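Local atomic coordinates of glycerophosphodiester phosphodiesterase (Cytophaga hutchinsonii ATCC 33406, PDB entry 3CH0), a protein that belongs to the glycerophosphoryl diester phosphodiesterase family and folds as a TIM barrel of alternating beta strands and alpha helices. Residues M237-W242 and G257-I262; T243-E248 and I262-D267. One frame throughout, in Å; residues are numbered along the deposited sequence.

Late in the chain, strand 238-239 leads through a loop into helix 247-256, and the chain returns in strand 260-263. Contact 1 closes this excursion by bringing 237-242 against 257-262, with 14 residues, mostly helix, in between. Contact 2 picks up directly after it on both sides: 243-248 follows 237-242, and 262-267 shares Ile262 with the preceding segment. The two loops therefore cross rather than nest, and Ile261 CG2 packs on Val244 CB where they touch. Together they tie strand 238-239 and the loop after it to strand 260-263 and the turn that follows, while strand 260-263 also pairs with strand 10-13 and so closes the barrel.

Contact 1 (M237-W242 and G257-I262); sequences MRVIPW and GVDGII
Val239 and Asp259 grip each other through a pair of hydrogen bonds. Val239 N donates to Asp259 OD2 (2.8 Å, 169° at the hydrogen), approaching the oxygen from its anti side and 21° out of the carboxylate plane; in return Asp259 N donates to Val239 O over 2.9 Å. The Asp259 carboxylate can do this because its CG swings beside its own backbone N (chi1 -56°), so that the carboxylate and the backbone N of Asp259 reach the N and the O of the same residue, Val239. His233 NE2 also bonds to OD2, giving that oxygen a second partner. Further along, Ile262 N reaches Pro241 O at 3.1 Å. The aliphatic start of Arg238 lies directly against the Asp259 side chain; its guanidinium does not contact the carboxylate, and a water bridges Arg238 NH1 and the backbone O of Asp259.

Apolar contacts fill the space between these bonds. Ile240 lays CG2 over the Gly260 backbone and against Ile262 CG1 (3.8 Å), while CG1 rides close above Gly260, where there is no side chain to block it. Pro241 CG presses on Val258 CG1 at 3.9 Å, and Trp242 CB lies 3.8 Å from Ile262 CB; the indole heads elsewhere, its NE1 bonded to Ser218 O. One polar atom pays for this fit: Gly260 O is buried with Pro241 CD 3.3 Å away and has no hydrogen-bond partner in the model.

Two strands running roughly the same way with helix 247-256 between them make a beta-alpha-beta crossover, the repeating element of the TIM barrel.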
HETATM    1  N   MSE A 237       4.760 -11.642 -15.742  1.00 15.04           N
HETATM    2  CA  MSE A 237       4.269 -10.917 -14.538  1.00 15.02           C
HETATM    3  C   MSE A 237       4.327 -11.811 -13.325  1.00 15.21           C
HETATM    4  O   MSE A 237       4.143 -13.023 -13.439  1.00 17.34           O
HETATM    5  CB  MSE A 237       2.829 -10.480 -14.702  1.00 15.21           C
HETATM    6  CG  MSE A 237       2.700  -9.415 -15.724  1.00 22.28           C
HETATM    7 SE   MSE A 237       0.936  -8.687 -15.807  0.75 16.54          SE
HETATM    8  CE  MSE A 237       0.148 -10.185 -16.573  1.00 26.35           C
ATOM      9  N   ARG A 238       4.528 -11.202 -12.156  1.00 13.66           N
ATOM     10  CA  ARG A 238       4.320 -11.859 -10.888  1.00 14.20           C
ATOM     11  C   ARG A 238       2.921 -11.509 -10.408  1.00 13.82           C
ATOM     12  O   ARG A 238       2.369 -10.480 -10.796  1.00 14.27           O
ATOM     13  CB  ARG A 238       5.325 -11.415  -9.866  1.00 14.52           C
ATOM     14  CG  ARG A 238       6.712 -12.025 -10.262  1.00 19.00           C
ATOM     15  CD  ARG A 238       7.831 -11.589  -9.415  1.00 25.87           C
ATOM     16  NE  ARG A 238       8.144 -10.203  -9.691  1.00 27.34           N
ATOM     17  CZ  ARG A 238       7.918  -9.180  -8.860  1.00 35.07           C
ATOM     18  NH1 ARG A 238       7.383  -9.402  -7.653  1.00 28.67           N
ATOM     19  NH2 ARG A 238       8.265  -7.936  -9.237  1.00 25.99           N
ATOM     20  N   VAL A 239       2.340 -12.432  -9.673  1.00 11.88           N
ATOM     21  CA  VAL A 239       0.965 -12.302  -9.181  1.00 10.29           C
ATOM     22  C   VAL A 239       0.960 -12.240  -7.650  1.00 10.65           C
ATOM     23  O   VAL A 239       1.388 -13.167  -6.974  1.00 11.41           O
ATOM     24  CB  VAL A 239       0.042 -13.445  -9.668  1.00 11.41           C
ATOM     25  CG1 VAL A 239      -1.408 -13.215  -9.126  1.00 11.66           C
ATOM     26  CG2 VAL A 239       0.074 -13.501 -11.217  1.00 12.50           C
ATOM     27  N   ILE A 240       0.483 -11.114  -7.106  1.00 11.64           N
ATOM     28  CA  ILE A 240       0.515 -10.820  -5.676  1.00 10.01           C
ATOM     29  C   ILE A 240      -0.847 -10.287  -5.228  1.00  9.01           C
ATOM     30  O   ILE A 240      -1.113  -9.094  -5.337  1.00 10.46           O
ATOM     31  CB  ILE A 240       1.624  -9.806  -5.305  1.00 11.62           C
ATOM     32  CG1 ILE A 240       2.976 -10.319  -5.836  1.00 15.04           C
ATOM     33  CG2 ILE A 240       1.708  -9.611  -3.812  1.00  9.46           C
ATOM     34  CD1 ILE A 240       4.146  -9.413  -5.508  1.00 12.99           C
ATOM     35  N   PRO A 241      -1.727 -11.193  -4.776  1.00  9.82           N
ATOM     36  CA  PRO A 241      -3.067 -10.766  -4.389  1.00  9.91           C
ATOM     37  C   PRO A 241      -3.158 -10.150  -2.999  1.00  9.53           C
ATOM     38  O   PRO A 241      -2.253 -10.294  -2.175  1.00 10.54           O
ATOM     39  CB  PRO A 241      -3.881 -12.045  -4.413  1.00  9.74           C
ATOM     40  CG  PRO A 241      -2.962 -13.148  -4.495  1.00 17.24           C
ATOM     41  CD  PRO A 241      -1.563 -12.654  -4.706  1.00 10.14           C
ATOM     42  N   TRP A 242      -4.307  -9.516  -2.779  1.00  9.99           N
ATOM     43  CA  TRP A 242      -4.594  -8.805  -1.532  1.00  9.56           C
ATOM     44  C   TRP A 242      -6.060  -8.961  -1.169  1.00  9.21           C
ATOM     45  O   TRP A 242      -6.828  -9.303  -2.046  1.00  9.72           O
ATOM     46  CB  TRP A 242      -4.302  -7.295  -1.717  1.00 11.46           C
ATOM     47  CG  TRP A 242      -4.983  -6.695  -2.939  1.00 11.23           C
ATOM     48  CD1 TRP A 242      -4.454  -6.587  -4.203  1.00  9.71           C
ATOM     49  CD2 TRP A 242      -6.312  -6.164  -3.035  1.00  8.20           C
ATOM     50  NE1 TRP A 242      -5.340  -5.998  -5.040  1.00  9.92           N
ATOM     51  CE2 TRP A 242      -6.502  -5.740  -4.359  1.00  9.25           C
ATOM     52  CE3 TRP A 242      -7.374  -5.992  -2.124  1.00  9.41           C
ATOM     53  CZ2 TRP A 242      -7.716  -5.174  -4.780  1.00 10.65           C
ATOM     54  CZ3 TRP A 242      -8.567  -5.425  -2.560  1.00 12.64           C
ATOM     55  CH2 TRP A 242      -8.720  -4.995  -3.870  1.00 12.29           C
ATOM     56  N   GLY A 257       0.132 -21.108  -7.173  1.00 12.59           N
ATOM     57  CA  GLY A 257       1.251 -20.476  -7.856  1.00 14.02           C
ATOM     58  C   GLY A 257       1.497 -18.981  -7.700  1.00 14.35           C
ATOM     59  O   GLY A 257       2.326 -18.420  -8.421  1.00 13.96           O
ATOM     60  N   VAL A 258       0.827 -18.321  -6.742  1.00 13.60           N
ATOM     61  CA  VAL A 258       1.126 -16.901  -6.557  1.00 12.92           C
ATOM     62  C   VAL A 258       2.574 -16.672  -6.113  1.00 12.39           C
ATOM     63  O   VAL A 258       3.242 -17.528  -5.529  1.00 12.93           O
ATOM     64  CB  VAL A 258       0.174 -16.216  -5.570  1.00 11.93           C
ATOM     65  CG1 VAL A 258      -1.303 -16.369  -6.046  1.00 12.43           C
ATOM     66  CG2 VAL A 258       0.358 -16.652  -4.111  1.00 11.46           C
ATOM     67  N   ASP A 259       3.027 -15.436  -6.388  1.00 11.59           N
ATOM     68  CA  ASP A 259       4.394 -14.996  -6.115  1.00 12.51           C
ATOM     69  C   ASP A 259       4.608 -14.207  -4.842  1.00 11.93           C
ATOM     70  O   ASP A 259       5.742 -13.893  -4.468  1.00 11.94           O
ATOM     71  CB  ASP A 259       4.893 -14.161  -7.303  1.00 11.11           C
ATOM     72  CG  ASP A 259       4.801 -14.945  -8.613  1.00 11.54           C
ATOM     73  OD1 ASP A 259       5.707 -15.782  -8.802  1.00 16.59           O
ATOM     74  OD2 ASP A 259       3.828 -14.779  -9.365  1.00 14.81           O
ATOM     75  N   GLY A 260       3.511 -13.925  -4.155  1.00 11.28           N
ATOM     76  CA  GLY A 260       3.537 -13.136  -2.942  1.00 11.27           C
ATOM     77  C   GLY A 260       2.141 -13.010  -2.387  1.00  9.61           C
ATOM     78  O   GLY A 260       1.171 -13.374  -3.020  1.00 11.61           O
ATOM     79  N   ILE A 261       2.101 -12.366  -1.229  1.00 10.24           N
ATOM     80  CA  ILE A 261       0.844 -12.112  -0.504  1.00  8.64           C
ATOM     81  C   ILE A 261       0.930 -10.778   0.176  1.00 10.96           C
ATOM     82  O   ILE A 261       1.932 -10.465   0.795  1.00 11.85           O
ATOM     83  CB  ILE A 261       0.579 -13.174   0.579  1.00 12.15           C
ATOM     84  CG1 ILE A 261       0.246 -14.503  -0.105  1.00 13.45           C
ATOM     85  CG2 ILE A 261      -0.546 -12.760   1.615  1.00 12.88           C
ATOM     86  CD1 ILE A 261      -1.166 -14.639  -0.649  1.00 12.18           C
ATOM     87  N   ILE A 262      -0.153 -10.005   0.033  1.00  8.71           N
ATOM     88  CA  ILE A 262      -0.374  -8.796   0.800  1.00  7.25           C
ATOM     89  C   ILE A 262      -1.348  -9.175   1.931  1.00  8.08           C
ATOM     90  O   ILE A 262      -2.474  -9.540   1.660  1.00 10.66           O
ATOM     91  CB  ILE A 262      -0.855  -7.639  -0.117  1.00  8.78           C
ATOM     92  CG1 ILE A 262       0.197  -7.280  -1.170  1.00 10.67           C
ATOM     93  CG2 ILE A 262      -1.402  -6.415   0.755  1.00  8.87           C
ATOM     94  CD1 ILE A 262      -0.411  -6.639  -2.383  1.00  9.95           C
TER
HETATM   95  O   HOH W   1       7.428 -12.033  -5.971  1.00 22.55           O

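Contact 2 (T243-E248 and I262-D267); sequences TVNTKE and ITDYPD. With EDO (1,2-ethanediol), chain H; EDO (1,2-ethanediol), chain E.
At the ends of two neighbouring TIM-barrel strands, where loops lead on from them, Val244 and Asn245 clasp the run from Ile262 to Tyr265. The backbone starts the contact: Val244 N donates to Ile262 O (2.9 Å), just after the cis peptide between Trp242 and Thr243. The hydroxyl of Thr263 then donates a hydrogen bond to Val244 O, with OG1 and O 2.7 Å apart and the donor tilted from the carbonyl plane. The same OG1 accepts from Tyr265 N at 3.0 Å, an ST turn that bends the chain as it leaves the strand.

Asn245 does most of the side-chain work. With CG beside its backbone N (chi1 -73°), the amide is turned to Asp264, its plane 49° from that of the carboxylate: OD1 accepts a hydrogen bond from Asp264 N at 2.9 Å, and ND2 donates to Asp264 OD2 (2.8 Å, 171° at the hydrogen), using that oxygen's anti lone pair and staying close to the amide plane. The Tyr265 ring lies at right angles to this amide and meets it with its edge, CD2 being 3.7 Å from Asn245 CG. Thr243 brings its methyl CG2 to 3.3 Å from Asp264 OD2, at about a right angle to the Asn245 ND2 bond. Asn245 N is hydrogen-bonded to O2 of one 1,2-ethanediol (chain H) and Thr243 N to O1 of another (chain E), and Thr246 caps helix 247-256.

The chemistry settles which way the Asn245 amide is turned, since its oxygen faces a backbone N-H and its nitrogen a carboxylate. Asp264 is pinned as well: beyond Asn245, its OD1 bonds to His14 ND1 and its OD2 forms a salt bridge with Arg18, which probably limits rotation of the carboxylate.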
ATOM      1  N   THR A 243      -6.456  -8.686   0.077  1.00  9.72           N
ATOM      2  CA  THR A 243      -5.649  -8.647   1.260  1.00  9.65           C
ATOM      3  C   THR A 243      -6.031  -9.930   1.982  1.00 10.32           C
ATOM      4  O   THR A 243      -7.198 -10.133   2.348  1.00 11.10           O
ATOM      5  CB  THR A 243      -5.956  -7.392   2.090  1.00 10.60           C
ATOM      6  OG1 THR A 243      -5.555  -6.231   1.333  1.00 10.96           O
ATOM      7  CG2 THR A 243      -5.193  -7.377   3.409  1.00 10.91           C
ATOM      8  N   VAL A 244      -5.051 -10.801   2.183  1.00  8.57           N
ATOM      9  CA  VAL A 244      -5.271 -12.196   2.568  1.00  9.67           C
ATOM     10  C   VAL A 244      -4.866 -12.434   4.012  1.00 10.83           C
ATOM     11  O   VAL A 244      -3.709 -12.316   4.353  1.00 10.64           O
ATOM     12  CB  VAL A 244      -4.569 -13.145   1.625  1.00 10.50           C
ATOM     13  CG1 VAL A 244      -5.083 -14.570   1.853  1.00 10.47           C
ATOM     14  CG2 VAL A 244      -4.736 -12.735   0.123  1.00 10.30           C
ATOM     15  N   ASN A 245      -5.868 -12.735   4.872  1.00 11.12           N
ATOM     16  CA  ASN A 245      -5.715 -12.592   6.316  1.00 10.24           C
ATOM     17  C   ASN A 245      -5.911 -13.898   7.104  1.00 11.53           C
ATOM     18  O   ASN A 245      -6.076 -13.860   8.320  1.00 13.41           O
ATOM     19  CB  ASN A 245      -6.672 -11.503   6.842  1.00 10.40           C
ATOM     20  CG  ASN A 245      -6.203 -10.092   6.447  1.00  9.02           C
ATOM     21  OD1 ASN A 245      -5.034  -9.964   6.057  1.00 11.81           O
ATOM     22  ND2 ASN A 245      -7.046  -9.076   6.653  1.00 11.69           N
ATOM     23  N   THR A 246      -5.918 -15.043   6.425  1.00 12.08           N
ATOM     24  CA  THR A 246      -5.997 -16.338   7.090  1.00 12.65           C
ATOM     25  C   THR A 246      -4.930 -17.252   6.530  1.00 12.80           C
ATOM     26  O   THR A 246      -4.579 -17.146   5.357  1.00 12.27           O
ATOM     27  CB  THR A 246      -7.392 -17.038   7.041  1.00 13.62           C
ATOM     28  OG1 THR A 246      -7.678 -17.423   5.690  1.00 13.95           O
ATOM     29  CG2 THR A 246      -8.448 -16.124   7.601  1.00 13.03           C
ATOM     30  N   LYS A 247      -4.408 -18.153   7.369  1.00 13.32           N
ATOM     31  CA  LYS A 247      -3.417 -19.077   6.974  1.00 15.54           C
ATOM     32  C   LYS A 247      -3.910 -19.968   5.843  1.00 13.70           C
ATOM     33  O   LYS A 247      -3.200 -20.228   4.898  1.00 12.90           O
ATOM     34  CB  LYS A 247      -3.049 -19.921   8.205  1.00 15.59           C
ATOM     35  CG  LYS A 247      -2.114 -21.050   7.911  1.00 18.52           C
ATOM     36  CD  LYS A 247      -1.778 -21.851   9.201  1.00 19.36           C
ATOM     37  CE  LYS A 247      -0.688 -22.898   8.936  1.00 32.38           C
ATOM     38  NZ  LYS A 247      -0.573 -23.800  10.154  1.00 32.76           N
ATOM     39  N   GLU A 248      -5.136 -20.448   5.945  1.00 14.34           N
ATOM     40  CA  GLU A 248      -5.630 -21.410   4.973  1.00 13.15           C
ATOM     41  C   GLU A 248      -5.729 -20.740   3.583  1.00 12.14           C
ATOM     42  O   GLU A 248      -5.452 -21.354   2.570  1.00 14.29           O
ATOM     43  CB  GLU A 248      -7.002 -21.930   5.396  1.00 15.07           C
ATOM     44  CG  GLU A 248      -6.990 -22.766   6.642  1.00 22.07           C
ATOM     45  CD  GLU A 248      -6.947 -21.950   7.945  1.00 28.89           C
ATOM     46  OE1 GLU A 248      -7.062 -20.702   7.947  1.00 21.22           O
ATOM     47  OE2 GLU A 248      -6.772 -22.595   8.999  1.00 39.62           O
ATOM     48  N   ILE A 262      -0.153 -10.005   0.033  1.00  8.71           N
ATOM     49  CA  ILE A 262      -0.374  -8.796   0.800  1.00  7.25           C
ATOM     50  C   ILE A 262      -1.348  -9.175   1.931  1.00  8.08           C
ATOM     51  O   ILE A 262      -2.474  -9.540   1.660  1.00 10.66           O
ATOM     52  CB  ILE A 262      -0.855  -7.639  -0.117  1.00  8.78           C
ATOM     53  CG1 ILE A 262       0.197  -7.280  -1.170  1.00 10.67           C
ATOM     54  CG2 ILE A 262      -1.402  -6.415   0.755  1.00  8.87           C
ATOM     55  CD1 ILE A 262      -0.411  -6.639  -2.383  1.00  9.95           C
ATOM     56  N   THR A 263      -0.907  -8.937   3.164  1.00  9.27           N
ATOM     57  CA  THR A 263      -1.690  -9.315   4.326  1.00  7.83           C
ATOM     58  C   THR A 263      -1.631  -8.339   5.487  1.00  8.51           C
ATOM     59  O   THR A 263      -0.583  -7.766   5.766  1.00  8.96           O
ATOM     60  CB  THR A 263      -1.204 -10.703   4.862  1.00 11.18           C
ATOM     61  OG1 THR A 263      -1.987 -11.108   6.010  1.00 10.08           O
ATOM     62  CG2 THR A 263       0.283 -10.737   5.276  1.00  9.98           C
ATOM     63  N   ASP A 264      -2.768  -8.185   6.166  1.00  9.49           N
ATOM     64  CA  ASP A 264      -2.819  -7.385   7.398  1.00  7.72           C
ATOM     65  C   ASP A 264      -2.099  -8.062   8.568  1.00  7.69           C
ATOM     66  O   ASP A 264      -1.856  -7.410   9.571  1.00  9.62           O
ATOM     67  CB  ASP A 264      -4.276  -7.118   7.795  1.00  9.94           C
ATOM     68  CG  ASP A 264      -4.931  -6.144   6.871  1.00 11.11           C
ATOM     69  OD1 ASP A 264      -4.298  -5.092   6.569  1.00 11.50           O
ATOM     70  OD2 ASP A 264      -6.076  -6.412   6.443  1.00 11.94           O
ATOM     71  N   TYR A 265      -1.893  -9.380   8.463  1.00  9.19           N
ATOM     72  CA  TYR A 265      -1.323 -10.215   9.514  1.00 10.52           C
ATOM     73  C   TYR A 265      -0.053 -10.927   9.052  1.00  9.05           C
ATOM     74  O   TYR A 265       0.013 -12.175   8.903  1.00 10.54           O
ATOM     75  CB  TYR A 265      -2.400 -11.217   9.967  1.00 10.10           C
ATOM     76  CG  TYR A 265      -3.623 -10.606  10.569  1.00 10.63           C
ATOM     77  CD1 TYR A 265      -3.632 -10.223  11.915  1.00 11.03           C
ATOM     78  CD2 TYR A 265      -4.726 -10.396   9.819  1.00 13.94           C
ATOM     79  CE1 TYR A 265      -4.762  -9.678  12.493  1.00 12.65           C
ATOM     80  CE2 TYR A 265      -5.849  -9.796  10.355  1.00 13.47           C
ATOM     81  CZ  TYR A 265      -5.875  -9.482  11.703  1.00 15.56           C
ATOM     82  OH  TYR A 265      -7.003  -8.902  12.211  1.00 14.25           O
ATOM     83  N   PRO A 266       1.018 -10.152   8.787  1.00  9.97           N
ATOM     84  CA  PRO A 266       2.241 -10.762   8.279  1.00 11.56           C
ATOM     85  C   PRO A 266       2.867 -11.748   9.289  1.00 13.45           C
ATOM     86  O   PRO A 266       3.618 -12.627   8.883  1.00 11.45           O
ATOM     87  CB  PRO A 266       3.126  -9.578   7.936  1.00 10.00           C
ATOM     88  CG  PRO A 266       2.668  -8.471   8.824  1.00 10.88           C
ATOM     89  CD  PRO A 266       1.147  -8.686   8.892  1.00 11.25           C
ATOM     90  N   ASP A 267       2.511 -11.630  10.561  1.00 12.34           N
ATOM     91  CA  ASP A 267       2.886 -12.607  11.584  1.00 15.07           C
ATOM     92  C   ASP A 267       2.466 -14.065  11.245  1.00 12.98           C
ATOM     93  O   ASP A 267       3.092 -15.036  11.727  1.00 14.17           O
ATOM     94  CB  ASP A 267       2.359 -12.172  12.964  1.00 15.55           C
ATOM     95  CG  ASP A 267       0.862 -11.992  13.017  1.00 16.55           C
ATOM     96  OD1 ASP A 267       0.291 -11.411  12.097  1.00 15.48           O
ATOM     97  OD2 ASP A 267       0.250 -12.351  14.058  1.00 22.18           O
TER
HETATM   98  C1  EDO H 278      -9.976 -12.065   2.370  1.00 17.37           C
HETATM   99  O1  EDO H 278     -10.727 -13.264   2.069  1.00 14.57           O
HETATM  100  C2  EDO H 278      -9.574 -12.003   3.847  1.00 13.94           C
HETATM  101  O2  EDO H 278      -8.648 -12.984   4.278  1.00 12.77           O
HETATM  102  C1  EDO E 275      -9.815  -9.210  -0.396  1.00 30.99           C
HETATM  103  O1  EDO E 275      -9.459  -8.089   0.389  1.00 23.64           O
HETATM  104  C2  EDO E 275     -11.304  -9.537  -0.250  1.00 24.91           C
HETATM  105  O2  EDO E 275     -12.089  -8.783  -1.172  1.00 28.94           O